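Local coordinates for protein saframycin Mx1 synthetase B (PDB 3KXW) that belongs to the ANL superfamily of AMP-binding enzymes and holds 5'-O-[(S)-(dodecanoyloxy)(hydroxy)phosphoryl]adenosine in a pocket of its chain, at residues 55-60 / 83-88; 67-72 / 93-98; 118-123 / 144-149. One frame throughout, in Å; residues are numbered along the deposited sequence.

Contact 1 of 3, residues 55-60 / 83-88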
loop_
_atom_site.group_PDB
_atom_site.type_symbol
_atom_site.label_atom_id
_atom_site.label_comp_id
_atom_site.label_asym_id
_atom_site.label_seq_id
_atom_site.Cartn_x
_atom_site.Cartn_y
_atom_site.Cartn_z
ATOM N N ALA A 55 2.849 1.713 29.289
ATOM C CA ALA A 55 3.244 2.177 30.626
ATOM C C ALA A 55 4.503 3.048 30.527
ATOM O O ALA A 55 4.653 4.033 31.248
ATOM C CB ALA A 55 3.494 0.987 31.552
ATOM N N THR A 56 5.416 2.655 29.646
ATOM C CA THR A 56 6.606 3.448 29.389
ATOM C C THR A 56 6.259 4.819 28.794
ATOM O O THR A 56 6.772 5.852 29.238
ATOM C CB THR A 56 7.577 2.710 28.462
ATOM O OG1 THR A 56 7.891 1.437 29.031
ATOM C CG2 THR A 56 8.843 3.527 28.272
ATOM N N LEU A 57 5.373 4.836 27.802
ATOM C CA LEU A 57 4.930 6.113 27.231
ATOM C C LEU A 57 4.328 7.021 28.309
ATOM O O LEU A 57 4.625 8.215 28.398
ATOM C CB LEU A 57 3.902 5.860 26.098
ATOM C CG LEU A 57 4.459 5.273 24.804
ATOM C CD1 LEU A 57 3.321 4.930 23.811
ATOM C CD2 LEU A 57 5.466 6.244 24.160
ATOM N N GLN A 58 3.465 6.444 29.135
ATOM C CA GLN A 58 2.858 7.200 30.218
ATOM C C GLN A 58 3.917 7.695 31.211
ATOM O O GLN A 58 3.877 8.862 31.645
ATOM C CB GLN A 58 1.787 6.349 30.905
ATOM C CG GLN A 58 0.550 6.134 30.042
ATOM C CD GLN A 58 -0.411 5.117 30.639
ATOM O OE1 GLN A 58 -0.012 4.227 31.395
ATOM N NE2 GLN A 58 -1.671 5.228 30.278
ATOM N N ALA A 59 4.883 6.835 31.533
ATOM C CA ALA A 59 5.921 7.195 32.493
ATOM C C ALA A 59 6.776 8.326 31.949
ATOM O O ALA A 59 7.330 9.123 32.716
ATOM C CB ALA A 59 6.809 5.983 32.820
ATOM N N GLU A 60 6.867 8.408 30.625
ATOM C CA GLU A 60 7.682 9.436 29.981
ATOM C C GLU A 60 6.921 10.709 29.638
ATOM O O GLU A 60 7.454 11.595 28.966
ATOM C CB GLU A 60 8.343 8.874 28.722
ATOM C CG GLU A 60 9.370 7.801 29.011
ATOM C CD GLU A 60 10.592 8.370 29.698
ATOM O OE1 GLU A 60 11.130 9.379 29.199
ATOM O OE2 GLU A 60 11.011 7.818 30.734
ATOM N N LEU A 83 0.329 -1.037 18.901
ATOM C CA LEU A 83 -0.717 -1.307 19.874
ATOM C C LEU A 83 -0.396 -0.578 21.188
ATOM O O LEU A 83 -1.291 -0.066 21.877
ATOM C CB LEU A 83 -0.850 -2.811 20.137
ATOM C CG LEU A 83 -1.535 -3.592 19.019
ATOM C CD1 LEU A 83 -1.592 -5.035 19.411
ATOM C CD2 LEU A 83 -2.934 -3.068 18.841
ATOM N N GLY A 84 0.879 -0.541 21.537
ATOM C CA GLY A 84 1.306 0.133 22.753
ATOM C C GLY A 84 0.875 1.600 22.715
ATOM O O GLY A 84 0.417 2.141 23.722
ATOM N N CYS A 85 0.973 2.234 21.543
ATOM C CA CYS A 85 0.482 3.612 21.397
ATOM C C CYS A 85 -1.009 3.685 21.660
ATOM O O CYS A 85 -1.478 4.556 22.387
ATOM C CB CYS A 85 0.756 4.185 20.002
ATOM S SG CYS A 85 2.466 4.529 19.676
ATOM N N LEU A 86 -1.769 2.787 21.048
ATOM C CA LEU A 86 -3.207 2.819 21.228
ATOM C C LEU A 86 -3.611 2.613 22.696
ATOM O O LEU A 86 -4.525 3.273 23.189
ATOM C CB LEU A 86 -3.923 1.776 20.346
ATOM C CG LEU A 86 -3.754 1.874 18.825
ATOM C CD1 LEU A 86 -4.848 1.123 18.078
ATOM C CD2 LEU A 86 -3.638 3.297 18.356
ATOM N N TYR A 87 -2.959 1.669 23.371
ATOM C CA TYR A 87 -3.243 1.422 24.781
ATOM C C TYR A 87 -2.975 2.643 25.650
ATOM O O TYR A 87 -3.561 2.767 26.710
ATOM C CB TYR A 87 -2.395 0.287 25.326
ATOM C CG TYR A 87 -2.900 -1.126 25.093
ATOM C CD1 TYR A 87 -3.204 -1.602 23.822
ATOM C CD2 TYR A 87 -2.998 -2.014 26.160
ATOM C CE1 TYR A 87 -3.617 -2.934 23.631
ATOM C CE2 TYR A 87 -3.424 -3.335 25.982
ATOM C CZ TYR A 87 -3.719 -3.790 24.716
ATOM O OH TYR A 87 -4.117 -5.116 24.582
ATOM N N ALA A 88 -2.067 3.511 25.223
ATOM C CA ALA A 88 -1.794 4.748 25.958
ATOM C C ALA A 88 -2.715 5.901 25.550
ATOM O O ALA A 88 -2.613 7.002 26.092
ATOM C CB ALA A 88 -0.338 5.150 25.782
#

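Contact 2 of 3, residues 67-72 / 93-98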
loop_
_atom_site.group_PDB
_atom_site.type_symbol
_atom_site.label_atom_id
_atom_site.label_comp_id
_atom_site.label_asym_id
_atom_site.label_seq_id
_atom_site.Cartn_x
_atom_site.Cartn_y
_atom_site.Cartn_z
ATOM N N ARG A 67 0.969 12.635 19.721
ATOM C CA ARG A 67 1.433 11.762 18.658
ATOM C C ARG A 67 2.746 11.105 19.076
ATOM O O ARG A 67 3.625 11.755 19.639
ATOM C CB ARG A 67 1.631 12.509 17.331
ATOM C CG ARG A 67 0.340 12.764 16.549
ATOM C CD ARG A 67 -0.536 13.812 17.259
ATOM N NE ARG A 67 0.070 15.143 17.256
ATOM C CZ ARG A 67 -0.192 16.083 18.163
ATOM N NH1 ARG A 67 -1.040 15.825 19.162
ATOM N NH2 ARG A 67 0.397 17.277 18.075
ATOM N N VAL A 68 2.863 9.816 18.773
ATOM C CA VAL A 68 4.093 9.074 18.994
ATOM C C VAL A 68 4.544 8.534 17.654
ATOM O O VAL A 68 3.809 7.799 16.989
ATOM C CB VAL A 68 3.892 7.922 20.002
ATOM C CG1 VAL A 68 5.183 7.090 20.165
ATOM C CG2 VAL A 68 3.393 8.465 21.351
ATOM N N LEU A 69 5.735 8.949 17.234
ATOM C CA LEU A 69 6.306 8.524 15.963
ATOM C C LEU A 69 6.843 7.098 16.071
ATOM O O LEU A 69 7.518 6.765 17.037
ATOM C CB LEU A 69 7.449 9.479 15.587
ATOM C CG LEU A 69 7.917 9.414 14.143
ATOM C CD1 LEU A 69 6.768 9.850 13.225
ATOM C CD2 LEU A 69 9.189 10.276 13.926
ATOM N N LEU A 70 6.575 6.260 15.079
ATOM C CA LEU A 70 7.039 4.879 15.143
ATOM C C LEU A 70 7.957 4.615 13.980
ATOM O O LEU A 70 7.505 4.494 12.853
ATOM C CB LEU A 70 5.869 3.908 15.084
ATOM C CG LEU A 70 4.815 4.117 16.164
ATOM C CD1 LEU A 70 3.682 3.091 16.014
ATOM C CD2 LEU A 70 5.438 3.989 17.551
ATOM N N LEU A 71 9.256 4.562 14.263
ATOM C CA LEU A 71 10.241 4.392 13.202
ATOM C C LEU A 71 10.704 2.953 13.238
ATOM O O LEU A 71 11.538 2.584 14.084
ATOM C CB LEU A 71 11.391 5.384 13.406
ATOM C CG LEU A 71 12.408 5.659 12.312
ATOM C CD1 LEU A 71 13.324 6.812 12.734
ATOM C CD2 LEU A 71 13.232 4.403 12.022
ATOM N N PHE A 72 10.151 2.124 12.346
ATOM C CA PHE A 72 10.433 0.687 12.340
ATOM C C PHE A 72 10.411 0.119 10.941
ATOM O O PHE A 72 9.557 0.498 10.120
ATOM C CB PHE A 72 9.373 -0.088 13.148
ATOM C CG PHE A 72 9.466 0.115 14.621
ATOM C CD1 PHE A 72 10.322 -0.670 15.388
ATOM C CD2 PHE A 72 8.686 1.098 15.246
ATOM C CE1 PHE A 72 10.427 -0.464 16.771
ATOM C CE2 PHE A 72 8.761 1.297 16.624
ATOM C CZ PHE A 72 9.644 0.515 17.389
ATOM N N VAL A 93 2.022 7.212 14.817
ATOM C CA VAL A 93 2.444 7.760 13.531
ATOM C C VAL A 93 3.587 6.930 12.948
ATOM O O VAL A 93 4.768 7.203 13.188
ATOM C CB VAL A 93 2.875 9.268 13.626
ATOM C CG1 VAL A 93 3.192 9.806 12.218
ATOM C CG2 VAL A 93 1.777 10.114 14.314
ATOM N N PRO A 94 3.233 5.898 12.177
ATOM C CA PRO A 94 4.221 5.007 11.560
ATOM C C PRO A 94 4.972 5.634 10.391
ATOM O O PRO A 94 4.339 6.258 9.538
ATOM C CB PRO A 94 3.365 3.853 11.014
ATOM C CG PRO A 94 2.089 3.910 11.733
ATOM C CD PRO A 94 1.864 5.397 12.012
ATOM N N ILE A 95 6.288 5.453 10.339
ATOM C CA ILE A 95 7.063 5.906 9.185
ATOM C C ILE A 95 8.118 4.870 8.785
ATOM O O ILE A 95 8.636 4.149 9.634
ATOM C CB ILE A 95 7.780 7.263 9.449
ATOM C CG1 ILE A 95 8.866 7.109 10.516
ATOM C CG2 ILE A 95 6.791 8.333 9.842
ATOM C CD1 ILE A 95 9.772 8.369 10.697
ATOM N N TYR A 96 8.414 4.804 7.489
ATOM C CA TYR A 96 9.542 4.032 6.960
ATOM C C TYR A 96 10.833 4.556 7.560
ATOM O O TYR A 96 11.016 5.762 7.660
ATOM C CB TYR A 96 9.651 4.229 5.440
ATOM C CG TYR A 96 8.519 3.672 4.607
ATOM C CD1 TYR A 96 8.576 2.365 4.096
ATOM C CD2 TYR A 96 7.408 4.459 4.282
ATOM C CE1 TYR A 96 7.538 1.844 3.312
ATOM C CE2 TYR A 96 6.364 3.939 3.501
ATOM C CZ TYR A 96 6.441 2.634 3.021
ATOM O OH TYR A 96 5.407 2.126 2.263
ATOM N N PRO A 97 11.746 3.662 7.949
ATOM C CA PRO A 97 13.058 4.147 8.389
ATOM C C PRO A 97 13.684 5.021 7.290
ATOM O O PRO A 97 13.627 4.643 6.114
ATOM C CB PRO A 97 13.843 2.846 8.614
ATOM C CG PRO A 97 12.792 1.882 9.037
ATOM C CD PRO A 97 11.577 2.219 8.196
ATOM N N PRO A 98 14.231 6.193 7.666
ATOM C CA PRO A 98 14.710 7.206 6.708
ATOM C C PRO A 98 16.097 6.850 6.179
ATOM O O PRO A 98 17.072 7.565 6.431
ATOM C CB PRO A 98 14.750 8.490 7.545
ATOM C CG PRO A 98 14.969 8.020 8.964
ATOM C CD PRO A 98 14.369 6.625 9.070
#

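Contact 3 of 3, residues 118-123 / 144-149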
loop_
_atom_site.group_PDB
_atom_site.type_symbol
_atom_site.label_atom_id
_atom_site.label_comp_id
_atom_site.label_asym_id
_atom_site.label_seq_id
_atom_site.Cartn_x
_atom_site.Cartn_y
_atom_site.Cartn_z
ATOM N N ILE A 118 7.341 11.761 21.360
ATOM C CA ILE A 118 8.301 10.671 21.535
ATOM C C ILE A 118 8.403 9.916 20.218
ATOM O O ILE A 118 7.441 9.873 19.465
ATOM C CB ILE A 118 7.848 9.679 22.615
ATOM C CG1 ILE A 118 7.874 10.331 23.987
ATOM C CG2 ILE A 118 8.720 8.432 22.636
ATOM C CD1 ILE A 118 9.268 10.678 24.443
ATOM N N VAL A 119 9.578 9.376 19.912
ATOM C CA VAL A 119 9.713 8.420 18.814
ATOM C C VAL A 119 10.238 7.087 19.364
ATOM O O VAL A 119 11.155 7.062 20.183
ATOM C CB VAL A 119 10.585 8.959 17.628
ATOM C CG1 VAL A 119 11.958 9.413 18.098
ATOM C CG2 VAL A 119 10.721 7.909 16.525
ATOM N N LEU A 120 9.599 5.998 18.952
ATOM C CA LEU A 120 10.057 4.651 19.264
ATOM C C LEU A 120 10.767 4.040 18.068
ATOM O O LEU A 120 10.357 4.216 16.925
ATOM C CB LEU A 120 8.884 3.751 19.682
ATOM C CG LEU A 120 8.067 4.340 20.838
ATOM C CD1 LEU A 120 6.910 3.430 21.196
ATOM C CD2 LEU A 120 8.922 4.601 22.099
HETATM N N MSE A 121 11.848 3.329 18.323
HETATM C CA MSE A 121 12.536 2.621 17.244
HETATM C C MSE A 121 13.371 1.533 17.887
HETATM O O MSE A 121 13.516 1.536 19.092
HETATM C CB MSE A 121 13.434 3.599 16.473
HETATM C CG MSE A 121 14.602 4.151 17.300
HETATM SE SE MSE A 121 15.610 5.506 16.282
HETATM C CE MSE A 121 14.318 6.997 16.318
ATOM N N ILE A 122 13.956 0.625 17.104
ATOM C CA ILE A 122 14.815 -0.389 17.729
ATOM C C ILE A 122 16.203 0.164 18.092
ATOM O O ILE A 122 16.647 1.154 17.521
ATOM C CB ILE A 122 14.963 -1.670 16.890
ATOM C CG1 ILE A 122 15.779 -1.402 15.624
ATOM C CG2 ILE A 122 13.597 -2.289 16.598
ATOM C CD1 ILE A 122 16.137 -2.657 14.865
ATOM N N ALA A 123 16.875 -0.483 19.047
ATOM C CA ALA A 123 18.167 -0.005 19.543
ATOM C C ALA A 123 19.186 0.251 18.434
ATOM O O ALA A 123 19.868 1.274 18.438
ATOM C CB ALA A 123 18.737 -0.965 20.599
ATOM N N PRO A 144 12.543 13.321 21.331
ATOM C CA PRO A 144 13.151 12.339 22.234
ATOM C C PRO A 144 12.856 10.914 21.768
ATOM O O PRO A 144 11.710 10.586 21.435
ATOM C CB PRO A 144 12.458 12.610 23.574
ATOM C CG PRO A 144 12.084 14.054 23.518
ATOM C CD PRO A 144 11.751 14.331 22.059
ATOM N N ALA A 145 13.892 10.086 21.756
ATOM C CA ALA A 145 13.799 8.744 21.200
ATOM C C ALA A 145 13.961 7.703 22.297
ATOM O O ALA A 145 14.623 7.949 23.314
ATOM C CB ALA A 145 14.830 8.551 20.072
ATOM N N ILE A 146 13.320 6.555 22.110
ATOM C CA ILE A 146 13.383 5.461 23.069
ATOM C C ILE A 146 13.522 4.159 22.309
ATOM O O ILE A 146 12.749 3.878 21.381
ATOM C CB ILE A 146 12.116 5.374 23.942
ATOM C CG1 ILE A 146 11.915 6.651 24.746
ATOM C CG2 ILE A 146 12.180 4.136 24.889
ATOM C CD1 ILE A 146 10.626 6.628 25.579
ATOM N N ALA A 147 14.526 3.375 22.678
ATOM C CA ALA A 147 14.724 2.063 22.084
ATOM C C ALA A 147 13.699 1.082 22.616
ATOM O O ALA A 147 13.553 0.922 23.826
ATOM C CB ALA A 147 16.127 1.562 22.392
ATOM N N LEU A 148 13.012 0.383 21.717
ATOM C CA LEU A 148 11.952 -0.510 22.165
ATOM C C LEU A 148 12.514 -1.617 23.071
ATOM O O LEU A 148 11.874 -1.992 24.051
ATOM C CB LEU A 148 11.147 -1.089 20.983
ATOM C CG LEU A 148 9.682 -1.435 21.294
ATOM C CD1 LEU A 148 8.790 -0.199 21.491
ATOM C CD2 LEU A 148 9.091 -2.355 20.218
ATOM N N GLU A 149 13.714 -2.106 22.774
ATOM C CA GLU A 149 14.320 -3.137 23.610
ATOM C C GLU A 149 14.532 -2.737 25.075
ATOM O O GLU A 149 14.749 -3.601 25.932
ATOM C CB GLU A 149 15.651 -3.614 23.018
ATOM C CG GLU A 149 15.498 -4.380 21.722
ATOM C CD GLU A 149 15.772 -3.501 20.516
ATOM O OE1 GLU A 149 15.600 -2.272 20.649
ATOM O OE2 GLU A 149 16.171 -4.036 19.450
#

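Contact 1 of 3, residues 55-60 / 83-88
G84 and L57 meet where the C-terminal ends of two helices, 43-59 and 76-87, lie against each other beside the mostly parallel sheet of an alpha/beta unit in the AMP-binding enzyme. With no side chain on G84, methyl CD1 of L57 lies against the helix backbone and stops 4.0 Å from G84 O. That carbonyl is already engaged inside its own helix by A88 N, so the methyl packs against an acceptor that has its donor. At C85 the same CD1 of L57 lies 4.0 Å from C85 CA and 4.2 Å from C85 SG; the sulfur itself points toward V68 and L70 of strand 67-71. CG of L57 stands beside its backbone N (chi1 -72°), which carries one methyl into the helix interface. Y87 directs its ring away from 55-60, although its OH hydrogen-bonds D47 at an earlier turn of helix 43-59. A88 then faces L57 with its methyl, and the aliphatic part of Q58 passes beside the same methyl. Q58 NE2, hydrogen-bonded to Q160 O, lies 4.3 Å from A88 CA.

Contact 2 of 3, residues 67-72 / 93-98
L70 holds strand 91-95 through both of its backbone polar atoms. L70 N reaches V93 O at 2.8 Å in a fairly straight bond (164°), and L70 O receives I95 N at 3.0 Å. V93 N adds a third bond, to V68 O at 2.9 Å. This is parallel pairing, with V93 and I95 flanking P94, the residue opposite L70; the two strands belong to a beta-alpha-beta unit whose connecting helix is 76-87. P94 can offer no N-H, but its nitrogen faces away from strand 67-71, so the pairing loses nothing, and its CA-H makes a further contact with L70 O.

L69, L71, V93 and I95 share the sheet face covered by helix 101-114. CG of L69 is anti to the backbone N (chi1 -165°), which brings L69 CD1 over the neighbouring strand, 3.7 Å from V93 CG1 and equally 3.7 Å from I95 CG2, while the I95 side chain crosses that of L69 at about a right angle. Further on, L71 forks: L71 CD1 abuts P98 CD of the proline ring at 3.8 Å, and L71 CD2 lies 3.6 Å from P97 CA. At the other end the aliphatic part of R67 runs alongside V93, R67 CG to V93 CG2 at 3.8 Å, before its guanidinium turns off to S114 O and G65 O.

Polar bonding between the strands is thus all backbone, while the side chains between them meet through apolar contacts alone.

Contact 3 of 3, residues 118-123 / 144-149
The carboxylate of E149 takes the backbone N-H of A123 at OE1, 2.7 Å from A123 N, approached on the syn side and 19° out of the carboxylate plane. I122 is the N-cap residue and A123 begins helix 123-129, so the acid sits at a helix N-terminus, whose first-turn N-H groups would probably favour its negative charge. The bend of E149 at chi2 (99°) turns the carboxylate toward the start of helix 123-129, where E149 OE2 also passes 3.7 Å from I122 CB.

Just before I122, the O of M121, a selenomethionine here, accepts L148 N at 2.9 Å, and the CA-H of A147 points to the same oxygen. The exchange continues back along the strands: M121 N to I146 O, I146 N to V119 O, and V119 N to P144 O. Strands 118-121 and 143-147 are therefore parallel neighbours in a five-stranded alpha/beta sheet, in which 118-121 is bordered on its other side by strand 67-71.

V119, M121, A145 and A147 lie on one face. CG1 of V119 packs 3.6 Å from A145 CB, and the bent chain of M121 brings its CE methyl to the same CB at 4.1 Å. On the reverse face L120 and I146 run side by side, with L120 CD2 3.8 Å from I146 CB, and L120 CD1 also meets L148 CD1. L148 goes on to pack against helix 76-87 at P77, Q80 and A81. At the far end I118 crosses P144 at about a right angle, I118 CD1 lying 3.8 Å from P144 CB.

The three contacts build one region of the AMP-binding enzyme. Contacts 2 and 3 share a mixed beta-sheet, their centres about 10 Å apart, and its neighbouring strands 67-71 and 118-121 join them through probable backbone hydrogen bonds between L69 or L71 and L120. Contact 1, its centre about 15 Å from that of contact 2 and 12 Å from that of contact 3, sets helices 43-59 and 76-87 against these strands, L57 packing on V68 and E60 on I146. Along the chain the segments of contacts 1 and 2 alternate, whereas contact 3 follows both. Both helices and the strands are thus tied together, and the P94 side chain in contact 2 lies about 13 Å from the bound 5'-O-[(S)-(dodecanoyloxy)(hydroxy)phosphoryl]adenosine.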